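Beta-galactosidase BgaB (Bifidobacterium adolescentis, PDB 5VYM) hydrolyses terminal beta-galactose from transgalactooligosaccharides, with high activity on beta-1,4-linked galactose, this chain being its trimerisation domain, which probably takes part in assembling the oligomer. Local coordinates at residues S151-G156 / V221-A226; F83-G88 / N198-G203; Q174-Y179 / E204-G209; I143-A148 / C210-A215; V90-A95 / G116-M121. All coordinates share one frame; numbering follows the deposited sequence.

In the fold
Contacts 1, 3 and 4 form one cluster, their centres 10 to 11 Å apart, where the antiparallel sheet meets helix 214-225. Contact 5 lies about 37 Å, centre to centre, from contacts 1 and 4, between strand 89-93 of the parallel sheet and helix 117-122. Contact 2 joins the two halves: helix 74-85 leads into the strand of contact 5, while strand 193-200 lies between the two strands of contact 3. Along the chain contact 5 is nested inside contact 2, contact 3 inside both contact 1 and contact 4. Residues 90-93 and 204-208 each pair in parallel with a strand of the second subunit, which probably bridges the halves of this trimerisation domain.

Contact 1. Residues S151-G156 / V221-A226; sequences SAALDG and VRAYLA
The phenol oxygen of Tyr224 ends beside the hydroxyl of Ser151, with OH and OG 3.3 Å apart, and both hydroxyls converge on the carboxylate of Asp149. Tyr224 OH has its sound hydrogen bond with OD2 of that carboxylate, and Ser151 OG has a weak one with OD1, so a single acid gathers the two side chains from opposite segments. In Ser151, OG sits between the backbone N and the carbonyl carbon (chi1 62°), turned toward the tyrosine end of the contact. The CA–CB bond of Tyr224 does not aim at the loop, but the ring is long enough to carry the polar end there, with CG beside its own backbone N.

Next to this polar tip lies a small apolar touch. Ala153 CB meets Ala223 CB at 3.7 Å, methyl against methyl, and the two CA atoms are 6.5 Å apart, a closeness that suits alanine on both sides. The Ala223 methyl also sits over the rim of one face of the Tyr224 ring, 3.7 Å above its plane, and so lines the side of the aromatic group as well as meeting the loop.

Leu154, the buried residue of the loop, turns its branched end inward to Ala177, Val195 and Leu220. Ser147 OG bonds Leu154 N, which ties the loop to the strand it has just left. On another side of the helix, Val221 packs on Phe42 of the second subunit. The arrangement is that of a beta-hairpin connection, between strands 143-147 and 158-163, folded against the C-terminal part of helix 214-225, which has a wider pi-type turn at 221-225.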
# COMPACT_ATOMS: atom_id res chain seq x y z
N SER B 151 -21.41 15.53 13.24
CA SER B 151 -20.86 16.77 13.78
C SER B 151 -21.45 17.99 13.08
O SER B 151 -21.51 19.07 13.68
CB SER B 151 -19.34 16.76 13.65
OG SER B 151 -18.94 16.69 12.29
N ALA B 152 -21.87 17.84 11.82
CA ALA B 152 -22.41 18.95 11.04
C ALA B 152 -21.42 20.11 10.95
O ALA B 152 -21.81 21.28 10.88
CB ALA B 152 -23.76 19.43 11.60
N ALA B 153 -20.13 19.78 10.96
CA ALA B 153 -19.09 20.80 11.01
C ALA B 153 -18.90 21.47 9.65
O ALA B 153 -18.94 22.70 9.55
CB ALA B 153 -17.78 20.19 11.49
N LEU B 154 -18.69 20.68 8.61
CA LEU B 154 -18.41 21.20 7.28
C LEU B 154 -19.68 21.52 6.48
O LEU B 154 -19.59 21.75 5.27
CB LEU B 154 -17.54 20.21 6.49
CG LEU B 154 -16.16 19.94 7.09
CD1 LEU B 154 -15.36 19.01 6.18
CD2 LEU B 154 -15.41 21.23 7.33
N ASP B 155 -20.84 21.53 7.13
CA ASP B 155 -22.07 21.86 6.43
C ASP B 155 -22.06 23.32 5.98
O ASP B 155 -21.55 24.20 6.67
CB ASP B 155 -23.28 21.60 7.33
CG ASP B 155 -23.62 20.13 7.44
OD1 ASP B 155 -23.25 19.37 6.52
OD2 ASP B 155 -24.27 19.74 8.43
N GLY B 156 -22.62 23.56 4.79
CA GLY B 156 -22.66 24.88 4.22
C GLY B 156 -21.40 25.33 3.52
O GLY B 156 -21.43 26.34 2.80
N VAL B 221 -10.17 22.46 10.28
CA VAL B 221 -9.08 22.31 11.23
C VAL B 221 -9.62 22.26 12.66
O VAL B 221 -9.23 21.41 13.46
CB VAL B 221 -8.06 23.45 11.06
CG1 VAL B 221 -7.03 23.41 12.18
CG2 VAL B 221 -7.38 23.35 9.70
N ARG B 222 -10.53 23.18 12.99
CA ARG B 222 -11.04 23.26 14.35
C ARG B 222 -11.85 22.02 14.72
O ARG B 222 -11.85 21.61 15.89
CB ARG B 222 -11.88 24.53 14.51
CG ARG B 222 -12.24 24.88 15.94
CD ARG B 222 -12.90 26.24 16.00
NE ARG B 222 -11.97 27.32 15.66
CZ ARG B 222 -12.33 28.48 15.14
NH1 ARG B 222 -13.61 28.73 14.88
NH2 ARG B 222 -11.42 29.40 14.86
N ALA B 223 -12.52 21.41 13.75
CA ALA B 223 -13.35 20.24 14.03
C ALA B 223 -12.51 18.98 14.22
O ALA B 223 -12.84 18.14 15.06
CB ALA B 223 -14.36 20.03 12.90
N TYR B 224 -11.43 18.82 13.45
CA TYR B 224 -10.70 17.56 13.41
C TYR B 224 -9.22 17.67 13.73
O TYR B 224 -8.65 16.71 14.26
CB TYR B 224 -10.86 16.90 12.03
CG TYR B 224 -12.29 16.65 11.63
CD1 TYR B 224 -13.03 15.63 12.21
CD2 TYR B 224 -12.91 17.42 10.65
CE1 TYR B 224 -14.34 15.39 11.84
CE2 TYR B 224 -14.22 17.18 10.27
CZ TYR B 224 -14.93 16.17 10.87
OH TYR B 224 -16.23 15.93 10.50
N LEU B 225 -8.57 18.79 13.42
CA LEU B 225 -7.11 18.88 13.48
C LEU B 225 -6.60 19.87 14.52
O LEU B 225 -5.40 20.17 14.52
CB LEU B 225 -6.55 19.24 12.11
CG LEU B 225 -6.99 18.36 10.93
CD1 LEU B 225 -6.38 18.86 9.63
CD2 LEU B 225 -6.62 16.91 11.18
N ALA B 226 -7.45 20.37 15.40
CA ALA B 226 -7.05 21.36 16.39
C ALA B 226 -6.69 20.68 17.71
O ALA B 226 -6.79 19.46 17.86
CB ALA B 226 -8.15 22.40 16.58

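Contact 2. Residues F83-G88 / N198-G203; sequences FAAAGG and NPYGSG
A helix C-terminus here faces a tight hairpin. Helix 74-85 ends in a Schellman motif, and a type II' beta turn from Tyr200 to Gly203 closes the hairpin between strands 193-200 and 203-208. Ala85 touches the turn with both its carbonyl and its methyl group. Its O lies 3.3 Å from Gly201 CA, a CA-H...O contact with an angle of 133° at the hydrogen. A water joins the same two residues: Gly201 N donates to it at 2.7 Å, and the water in turn donates weakly to Ala85 O at 3.1 Å.

The methyl of Ala85 points at the hairpin and meets the Tyr200 ring obliquely, CB to CE1 at 4.3 Å. Tyr200 starts off in the other direction, its CA–CB bond leading away, but with CG anti to the backbone N (chi1 -172°) the long ring brings CE1 near the Ala85 methyl. Tyr200 of the second subunit packs on Ala84 and Ala85 too, which makes a small residue apt at this spot.

Glycines shape both partners. Gly87, at positive phi, lets the chain leave the helix while Gly88 N bonds back to Phe83 O at 3.0 Å. Gly201 has the positive phi of the first corner of a II' turn, and Gly203 N reaches Tyr200 O at 3.0 Å to close it.

Ala85 also makes a backbone hydrogen bond with the second subunit. Within this contact its helix-end carbonyl is approached by a weakly bonded water and a CA-H, which probably ease its partial negative charge, and the direct hold between the segments is light.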
# COMPACT_ATOMS: atom_id res chain seq x y z
N PHE B 83 -5.22 -6.02 7.02
CA PHE B 83 -4.75 -7.00 7.99
C PHE B 83 -3.29 -6.73 8.37
O PHE B 83 -2.92 -6.77 9.55
CB PHE B 83 -4.92 -8.41 7.43
CG PHE B 83 -4.31 -9.49 8.27
CD1 PHE B 83 -3.06 -9.99 7.97
CD2 PHE B 83 -4.99 -10.00 9.36
CE1 PHE B 83 -2.49 -10.99 8.74
CE2 PHE B 83 -4.43 -11.00 10.14
CZ PHE B 83 -3.18 -11.50 9.83
N ALA B 84 -2.45 -6.45 7.37
CA ALA B 84 -1.03 -6.25 7.64
C ALA B 84 -0.77 -4.90 8.31
O ALA B 84 0.00 -4.82 9.27
CB ALA B 84 -0.23 -6.37 6.35
N ALA B 85 -1.42 -3.84 7.82
CA ALA B 85 -1.18 -2.51 8.38
C ALA B 85 -1.58 -2.42 9.85
O ALA B 85 -1.08 -1.53 10.55
CB ALA B 85 -1.93 -1.45 7.57
N ALA B 86 -2.45 -3.30 10.32
CA ALA B 86 -2.85 -3.33 11.72
C ALA B 86 -1.95 -4.21 12.58
O ALA B 86 -2.22 -4.37 13.77
CB ALA B 86 -4.30 -3.80 11.85
N GLY B 87 -0.89 -4.77 12.01
CA GLY B 87 0.06 -5.58 12.76
C GLY B 87 0.18 -7.02 12.31
O GLY B 87 0.96 -7.77 12.90
N GLY B 88 -0.56 -7.46 11.29
CA GLY B 88 -0.48 -8.84 10.86
C GLY B 88 0.71 -9.10 9.95
O GLY B 88 1.29 -8.19 9.36
N ASN B 198 -8.32 7.54 7.61
CA ASN B 198 -8.10 6.11 7.61
C ASN B 198 -7.00 5.77 8.61
O ASN B 198 -5.94 6.42 8.61
CB ASN B 198 -7.71 5.62 6.21
CG ASN B 198 -7.48 4.12 6.15
OD1 ASN B 198 -8.26 3.33 6.69
ND2 ASN B 198 -6.39 3.72 5.50
N PRO B 199 -7.21 4.79 9.49
CA PRO B 199 -6.13 4.37 10.38
C PRO B 199 -5.06 3.61 9.63
O PRO B 199 -5.35 2.77 8.76
CB PRO B 199 -6.85 3.47 11.40
CG PRO B 199 -8.04 2.97 10.67
CD PRO B 199 -8.47 4.08 9.77
N TYR B 200 -3.81 3.91 9.95
CA TYR B 200 -2.65 3.25 9.34
C TYR B 200 -1.65 2.98 10.45
O TYR B 200 -0.99 3.90 10.94
CB TYR B 200 -2.04 4.12 8.24
CG TYR B 200 -0.97 3.42 7.43
CD1 TYR B 200 -1.30 2.63 6.34
CD2 TYR B 200 0.38 3.56 7.76
CE1 TYR B 200 -0.32 1.99 5.60
CE2 TYR B 200 1.36 2.93 7.03
CZ TYR B 200 1.01 2.14 5.95
OH TYR B 200 1.98 1.51 5.21
N GLY B 201 -1.53 1.71 10.84
CA GLY B 201 -0.68 1.38 11.97
C GLY B 201 -1.23 2.01 13.24
O GLY B 201 -2.43 1.95 13.52
N SER B 202 -0.35 2.64 14.01
CA SER B 202 -0.76 3.38 15.20
C SER B 202 -1.27 4.78 14.88
O SER B 202 -1.70 5.48 15.79
CB SER B 202 0.40 3.47 16.20
OG SER B 202 0.85 2.18 16.58
N GLY B 203 -1.23 5.19 13.61
CA GLY B 203 -1.58 6.55 13.26
C GLY B 203 -2.77 6.70 12.34
O GLY B 203 -3.69 5.87 12.36
O HOH W 1 -3.73 0.16 10.50

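Contact 3. Residues Q174-Y179 / E204-G209; sequences QVLATY and EAYFVG
A classic beta bulge shapes this part of the antiparallel sheet: Leu176 and Ala177 both face Val195 on the intervening strand 193-200. The segments 174-179 and 204-209 lie on either side of that strand and run the same way, the end-to-end directions of their touching parts 4° apart. They meet through side chains that reach past it.

Leu176 sends one methyl, CD1, to the Tyr206 ring, 3.6 Å from CE2 and 4.1 Å from CD2, an oblique approach. The two side chains cross at about a right angle. Leu176 keeps CG beside its backbone N (chi1 -63°), and its CA–CB bond points toward the other segment, whereas Tyr206 comes near through the CD2-CE2 side of its ring. Those ring carbons take the methyl, while the OH is hydrogen-bonded to Arg197 NH1, so one residue serves the core and a polar site. Gln174 OE1 takes the NE of that same arginine.

At the other end Tyr179 OH lies 3.4 Å from Gly209 O, but the angle is too poor for a hydrogen bond, and this is packing against the backbone. Gly209 N lies 3.7 Å above the plane of the Phe207 ring, offset toward the rim. Glycine suits the place because the ring, at CE2, leaves no space for a beta carbon.

Tyr224 of helix 214-225 covers Leu176 and Tyr206 together. Strand 143-147 lies on the outer side of strand 174-180, and the residues from Glu204 to Val208 pair in parallel with a strand of the second subunit, so the sheet continues into that chain.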
# COMPACT_ATOMS: atom_id res chain seq x y z
N GLN B 174 -13.06 6.14 7.23
CA GLN B 174 -14.27 6.86 7.61
C GLN B 174 -14.42 8.10 6.75
O GLN B 174 -13.47 8.87 6.60
CB GLN B 174 -14.23 7.24 9.09
CG GLN B 174 -15.40 8.10 9.54
CD GLN B 174 -15.28 8.51 10.99
OE1 GLN B 174 -14.28 8.23 11.65
NE2 GLN B 174 -16.31 9.19 11.50
N VAL B 175 -15.61 8.28 6.18
CA VAL B 175 -15.92 9.49 5.42
C VAL B 175 -16.38 10.57 6.39
O VAL B 175 -17.25 10.34 7.23
CB VAL B 175 -16.98 9.21 4.35
CG1 VAL B 175 -17.30 10.48 3.58
CG2 VAL B 175 -16.51 8.11 3.41
N LEU B 176 -15.78 11.75 6.28
CA LEU B 176 -16.14 12.88 7.13
C LEU B 176 -17.00 13.91 6.42
O LEU B 176 -17.77 14.61 7.09
CB LEU B 176 -14.88 13.56 7.67
CG LEU B 176 -14.00 12.70 8.58
CD1 LEU B 176 -12.79 13.48 9.06
CD2 LEU B 176 -14.80 12.17 9.75
N ALA B 177 -16.90 14.02 5.10
CA ALA B 177 -17.70 14.96 4.34
C ALA B 177 -17.91 14.43 2.94
O ALA B 177 -17.04 13.76 2.37
CB ALA B 177 -17.06 16.35 4.30
N THR B 178 -19.08 14.74 2.37
CA THR B 178 -19.41 14.38 1.01
C THR B 178 -19.93 15.61 0.28
O THR B 178 -20.35 16.59 0.90
CB THR B 178 -20.48 13.27 0.95
OG1 THR B 178 -21.60 13.64 1.76
CG2 THR B 178 -19.91 11.95 1.44
N TYR B 179 -19.88 15.54 -1.05
CA TYR B 179 -20.49 16.58 -1.87
C TYR B 179 -21.99 16.34 -1.95
O TYR B 179 -22.43 15.23 -2.23
CB TYR B 179 -19.87 16.60 -3.26
CG TYR B 179 -18.36 16.74 -3.26
CD1 TYR B 179 -17.76 17.92 -2.85
CD2 TYR B 179 -17.55 15.70 -3.68
CE1 TYR B 179 -16.38 18.05 -2.85
CE2 TYR B 179 -16.17 15.82 -3.69
CZ TYR B 179 -15.59 17.00 -3.27
OH TYR B 179 -14.22 17.12 -3.27
N GLU B 204 -2.77 7.75 11.53
CA GLU B 204 -3.96 8.17 10.81
C GLU B 204 -3.55 8.90 9.54
O GLU B 204 -2.47 9.50 9.47
CB GLU B 204 -4.82 9.08 11.70
CG GLU B 204 -6.30 9.05 11.41
CD GLU B 204 -7.10 9.76 12.49
OE1 GLU B 204 -6.48 10.49 13.30
OE2 GLU B 204 -8.33 9.57 12.55
N ALA B 205 -4.42 8.86 8.54
CA ALA B 205 -4.19 9.54 7.27
C ALA B 205 -5.49 10.16 6.79
O ALA B 205 -6.47 9.44 6.55
CB ALA B 205 -3.62 8.59 6.21
N TYR B 206 -5.51 11.48 6.66
CA TYR B 206 -6.66 12.21 6.16
C TYR B 206 -6.49 12.51 4.68
O TYR B 206 -5.37 12.70 4.19
CB TYR B 206 -6.86 13.53 6.92
CG TYR B 206 -7.46 13.40 8.30
CD1 TYR B 206 -6.74 12.84 9.35
CD2 TYR B 206 -8.75 13.86 8.56
CE1 TYR B 206 -7.29 12.72 10.62
CE2 TYR B 206 -9.30 13.75 9.83
CZ TYR B 206 -8.57 13.19 10.85
OH TYR B 206 -9.12 13.08 12.11
N PHE B 207 -7.61 12.55 3.96
CA PHE B 207 -7.64 12.96 2.56
C PHE B 207 -8.60 14.12 2.41
O PHE B 207 -9.78 14.01 2.78
CB PHE B 207 -8.05 11.80 1.65
CG PHE B 207 -8.21 12.19 0.21
CD1 PHE B 207 -7.10 12.42 -0.59
CD2 PHE B 207 -9.47 12.34 -0.34
CE1 PHE B 207 -7.24 12.78 -1.91
CE2 PHE B 207 -9.62 12.71 -1.67
CZ PHE B 207 -8.50 12.93 -2.45
N VAL B 208 -8.10 15.24 1.88
CA VAL B 208 -8.91 16.43 1.62
C VAL B 208 -8.97 16.57 0.10
O VAL B 208 -8.01 17.02 -0.53
CB VAL B 208 -8.32 17.68 2.28
CG1 VAL B 208 -9.23 18.87 2.07
CG2 VAL B 208 -8.10 17.43 3.77
N GLY B 209 -10.11 16.20 -0.48
CA GLY B 209 -10.26 16.11 -1.91
C GLY B 209 -10.70 17.36 -2.63
O GLY B 209 -10.90 17.32 -3.85

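Contact 4. Residues I143-A148 / C210-A215; sequences IRLSSA and CDLDVA
Leu145 opens its two methyls like a fork toward the sulfur of Cys210. SG lies 3.8 Å from CD2 and 4.2 Å from CD1, so it touches both branches, with CD2 the closer. CD2 also approaches the Leu212 methyl CD2 at 4.3 Å, and this one branch therefore meets both residues of segment 210-215 that take part.

The directions differ. Leu145 and Cys210 aim their CA–CB bonds at each other across 9.6 Å between CA atoms, a gap bridged by the leucine and the cysteine sulfur together. Cys210 SG lies between its backbone N and carbonyl carbon (chi1 58°), which brings the compact, polarisable sulfur forward to the fork. Leu212 starts off at an angle to the strand and comes near only through its end, from where it also packs on Leu217 and Leu220 of the following helix.

Between these two inward residues Asp211 takes the outer side, where it touches Tyr94 of the second subunit, and its backbone O accepts a hydrogen bond from Thr159 OG1. Asp213 then stands at the N-cap of helix 214-225, its OD1 bonded to Asp216 N. Tyr179 lies against Cys210 and Leu145 as well, and Thr159 touches both of them.

The result is an edge of the domain core in which strand 143-147 of the antiparallel sheet packs on the strand-to-helix connection that leads from strand 203-208 into the C-terminal helix, near the helix N-cap.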
# COMPACT_ATOMS: atom_id res chain seq x y z
N ILE B 143 -19.70 23.76 -5.70
CA ILE B 143 -20.38 22.60 -5.12
C ILE B 143 -20.31 22.71 -3.60
O ILE B 143 -19.29 23.13 -3.04
CB ILE B 143 -19.74 21.28 -5.60
CG1 ILE B 143 -19.97 21.09 -7.10
CG2 ILE B 143 -20.30 20.09 -4.83
CD1 ILE B 143 -19.53 19.74 -7.61
N ARG B 144 -21.40 22.34 -2.93
CA ARG B 144 -21.46 22.36 -1.48
C ARG B 144 -20.98 21.03 -0.90
O ARG B 144 -20.96 20.00 -1.57
CB ARG B 144 -22.89 22.63 -0.99
CG ARG B 144 -23.51 23.91 -1.51
CD ARG B 144 -24.82 24.19 -0.79
NE ARG B 144 -25.72 25.02 -1.58
CZ ARG B 144 -26.64 24.53 -2.41
NH1 ARG B 144 -26.79 23.22 -2.54
NH2 ARG B 144 -27.42 25.35 -3.09
N LEU B 145 -20.60 21.08 0.37
CA LEU B 145 -20.20 19.90 1.12
C LEU B 145 -21.20 19.64 2.24
O LEU B 145 -21.86 20.56 2.74
CB LEU B 145 -18.80 20.07 1.72
CG LEU B 145 -17.57 19.86 0.84
CD1 LEU B 145 -17.41 20.96 -0.20
CD2 LEU B 145 -16.32 19.76 1.70
N SER B 146 -21.30 18.37 2.64
CA SER B 146 -22.14 17.97 3.76
C SER B 146 -21.38 16.97 4.61
O SER B 146 -20.71 16.08 4.09
CB SER B 146 -23.47 17.37 3.29
OG SER B 146 -24.30 17.03 4.39
N SER B 147 -21.49 17.13 5.93
CA SER B 147 -20.77 16.26 6.85
C SER B 147 -21.40 14.87 6.85
O SER B 147 -22.61 14.73 7.06
CB SER B 147 -20.77 16.85 8.25
OG SER B 147 -19.96 18.01 8.31
N ALA B 148 -20.58 13.84 6.60
CA ALA B 148 -21.08 12.48 6.60
C ALA B 148 -21.26 11.92 8.01
O ALA B 148 -21.93 10.90 8.18
CB ALA B 148 -20.15 11.57 5.80
N CYS B 210 -10.87 18.48 -1.93
CA CYS B 210 -11.31 19.71 -2.57
C CYS B 210 -10.58 20.89 -1.95
O CYS B 210 -10.03 20.81 -0.85
CB CYS B 210 -12.83 19.91 -2.43
SG CYS B 210 -13.41 19.95 -0.73
N ASP B 211 -10.57 22.00 -2.69
CA ASP B 211 -9.97 23.23 -2.22
C ASP B 211 -10.99 24.04 -1.43
O ASP B 211 -12.11 24.27 -1.90
CB ASP B 211 -9.43 24.05 -3.39
CG ASP B 211 -8.82 25.37 -2.95
OD1 ASP B 211 -7.87 25.33 -2.13
OD2 ASP B 211 -9.28 26.43 -3.41
N LEU B 212 -10.61 24.46 -0.23
CA LEU B 212 -11.45 25.28 0.63
C LEU B 212 -10.76 26.62 0.89
O LEU B 212 -9.53 26.70 0.95
CB LEU B 212 -11.74 24.58 1.96
CG LEU B 212 -12.34 23.18 1.91
CD1 LEU B 212 -12.30 22.54 3.29
CD2 LEU B 212 -13.76 23.23 1.39
N ASP B 213 -11.57 27.67 1.03
CA ASP B 213 -11.01 28.95 1.43
C ASP B 213 -10.66 28.91 2.92
O ASP B 213 -11.01 27.98 3.64
CB ASP B 213 -11.96 30.10 1.10
CG ASP B 213 -13.34 29.93 1.74
OD1 ASP B 213 -13.54 28.98 2.52
OD2 ASP B 213 -14.22 30.76 1.44
N VAL B 214 -9.96 29.96 3.37
CA VAL B 214 -9.44 29.98 4.74
C VAL B 214 -10.58 29.86 5.75
O VAL B 214 -10.44 29.19 6.78
CB VAL B 214 -8.60 31.25 4.97
CG1 VAL B 214 -8.09 31.29 6.40
CG2 VAL B 214 -7.45 31.30 3.98
N ALA B 215 -11.72 30.49 5.46
CA ALA B 215 -12.85 30.44 6.39
C ALA B 215 -13.36 29.01 6.55
O ALA B 215 -13.51 28.52 7.67
CB ALA B 215 -13.96 31.36 5.91

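Contact 5. Residues V90-A95 / G116-M121; sequences VVVGYA and GLLRSM
With CG anti to the backbone N (chi1 -168°), Leu118 stretches from its helix to Val92, whose own rotamer puts CG1 anti to its N and turns both methyls forward. This is a helix packed on the parallel sheet of an alpha/beta domain, the valine-rich strand 89-93 presenting alternate residues to helix 117-122. The two forks cross obliquely and mesh branch to branch: Val92 CG2 meets Leu118 CD1 at 4.0 Å, and Val92 CG1 meets Leu118 CD2 at 4.2 Å.

Two residues earlier on the strand and three later on the helix, a second, single contact follows. Val90 CG2 faces the terminal methyl CE of Met121 at 4.3 Å. The long, flexible methionine suits this end, and its CE also packs on Ala84 of helix 74-85. Val90 in turn packs on Phe83 of that helix, and Leu117 covers another part of it. Val91 lies between the two contact residues and packs on Leu225 of the second subunit, and a strand of that subunit pairs in parallel with Val90 to Gly93.

The helix starts at Gly116, its N-cap residue, where positive phi suits a glycine. Arg119 on the first turn makes a salt bridge with Asp115 of the second subunit. Gly116 O is gripped twice by Ser120: by N at 2.8 Å and by OG at 2.9 Å, the hydroxyl standing above the carbonyl plane, 42° out of it.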
# COMPACT_ATOMS: atom_id res chain seq x y z
N VAL B 90 2.01 -11.21 6.58
CA VAL B 90 1.50 -11.78 5.33
C VAL B 90 2.67 -12.37 4.56
O VAL B 90 3.69 -11.70 4.37
CB VAL B 90 0.77 -10.72 4.48
CG1 VAL B 90 0.26 -11.34 3.19
CG2 VAL B 90 -0.37 -10.10 5.27
N VAL B 91 2.53 -13.62 4.13
CA VAL B 91 3.53 -14.30 3.32
C VAL B 91 2.93 -14.54 1.95
O VAL B 91 1.89 -15.18 1.82
CB VAL B 91 3.98 -15.62 3.97
CG1 VAL B 91 5.03 -16.31 3.10
CG2 VAL B 91 4.53 -15.37 5.37
N VAL B 92 3.59 -14.01 0.92
CA VAL B 92 3.07 -14.02 -0.45
C VAL B 92 3.99 -14.85 -1.32
O VAL B 92 5.19 -14.58 -1.41
CB VAL B 92 2.93 -12.59 -1.01
CG1 VAL B 92 2.38 -12.63 -2.42
CG2 VAL B 92 2.05 -11.75 -0.10
N GLY B 93 3.42 -15.87 -1.98
CA GLY B 93 4.19 -16.67 -2.90
C GLY B 93 4.38 -15.99 -4.25
O GLY B 93 3.71 -15.02 -4.59
N TYR B 94 5.33 -16.53 -5.02
CA TYR B 94 5.72 -15.89 -6.27
C TYR B 94 4.59 -15.87 -7.29
O TYR B 94 4.54 -14.97 -8.14
CB TYR B 94 6.96 -16.59 -6.85
CG TYR B 94 6.74 -18.04 -7.23
CD1 TYR B 94 6.84 -19.04 -6.27
CD2 TYR B 94 6.44 -18.40 -8.53
CE1 TYR B 94 6.65 -20.37 -6.61
CE2 TYR B 94 6.24 -19.73 -8.88
CZ TYR B 94 6.35 -20.71 -7.92
OH TYR B 94 6.15 -22.03 -8.26
N ALA B 95 3.67 -16.84 -7.23
CA ALA B 95 2.58 -16.94 -8.18
C ALA B 95 1.26 -16.43 -7.61
O ALA B 95 0.19 -16.79 -8.12
CB ALA B 95 2.42 -18.38 -8.66
N GLY B 116 -0.68 -2.15 -7.56
CA GLY B 116 0.45 -1.70 -6.78
C GLY B 116 0.33 -1.93 -5.29
O GLY B 116 1.34 -1.82 -4.58
N LEU B 117 -0.87 -2.25 -4.80
CA LEU B 117 -1.05 -2.45 -3.36
C LEU B 117 -0.19 -3.61 -2.86
O LEU B 117 0.48 -3.50 -1.83
CB LEU B 117 -2.53 -2.69 -3.06
CG LEU B 117 -2.91 -2.88 -1.59
CD1 LEU B 117 -2.31 -1.78 -0.74
CD2 LEU B 117 -4.41 -2.93 -1.43
N LEU B 118 -0.20 -4.73 -3.58
CA LEU B 118 0.61 -5.87 -3.16
C LEU B 118 2.09 -5.55 -3.26
O LEU B 118 2.87 -5.92 -2.37
CB LEU B 118 0.26 -7.10 -4.00
CG LEU B 118 0.81 -8.44 -3.51
CD1 LEU B 118 0.45 -8.67 -2.05
CD2 LEU B 118 0.29 -9.58 -4.37
N ARG B 119 2.51 -4.86 -4.33
CA ARG B 119 3.90 -4.43 -4.43
C ARG B 119 4.28 -3.52 -3.26
O ARG B 119 5.37 -3.66 -2.69
CB ARG B 119 4.13 -3.70 -5.75
CG ARG B 119 4.02 -4.58 -6.98
CD ARG B 119 4.53 -3.87 -8.22
NE ARG B 119 3.75 -2.68 -8.55
CZ ARG B 119 2.70 -2.67 -9.36
NH1 ARG B 119 2.29 -3.80 -9.93
NH2 ARG B 119 2.06 -1.54 -9.61
N SER B 120 3.39 -2.59 -2.90
CA SER B 120 3.69 -1.67 -1.81
C SER B 120 3.86 -2.41 -0.49
O SER B 120 4.78 -2.11 0.29
CB SER B 120 2.59 -0.62 -1.70
OG SER B 120 2.51 0.16 -2.88
N MET B 121 2.99 -3.38 -0.21
CA MET B 121 3.13 -4.19 0.99
C MET B 121 4.47 -4.92 1.00
O MET B 121 5.20 -4.89 2.00
CB MET B 121 1.98 -5.20 1.10
CG MET B 121 0.59 -4.59 1.21
SD MET B 121 -0.69 -5.85 1.11
CE MET B 121 -0.09 -7.01 2.33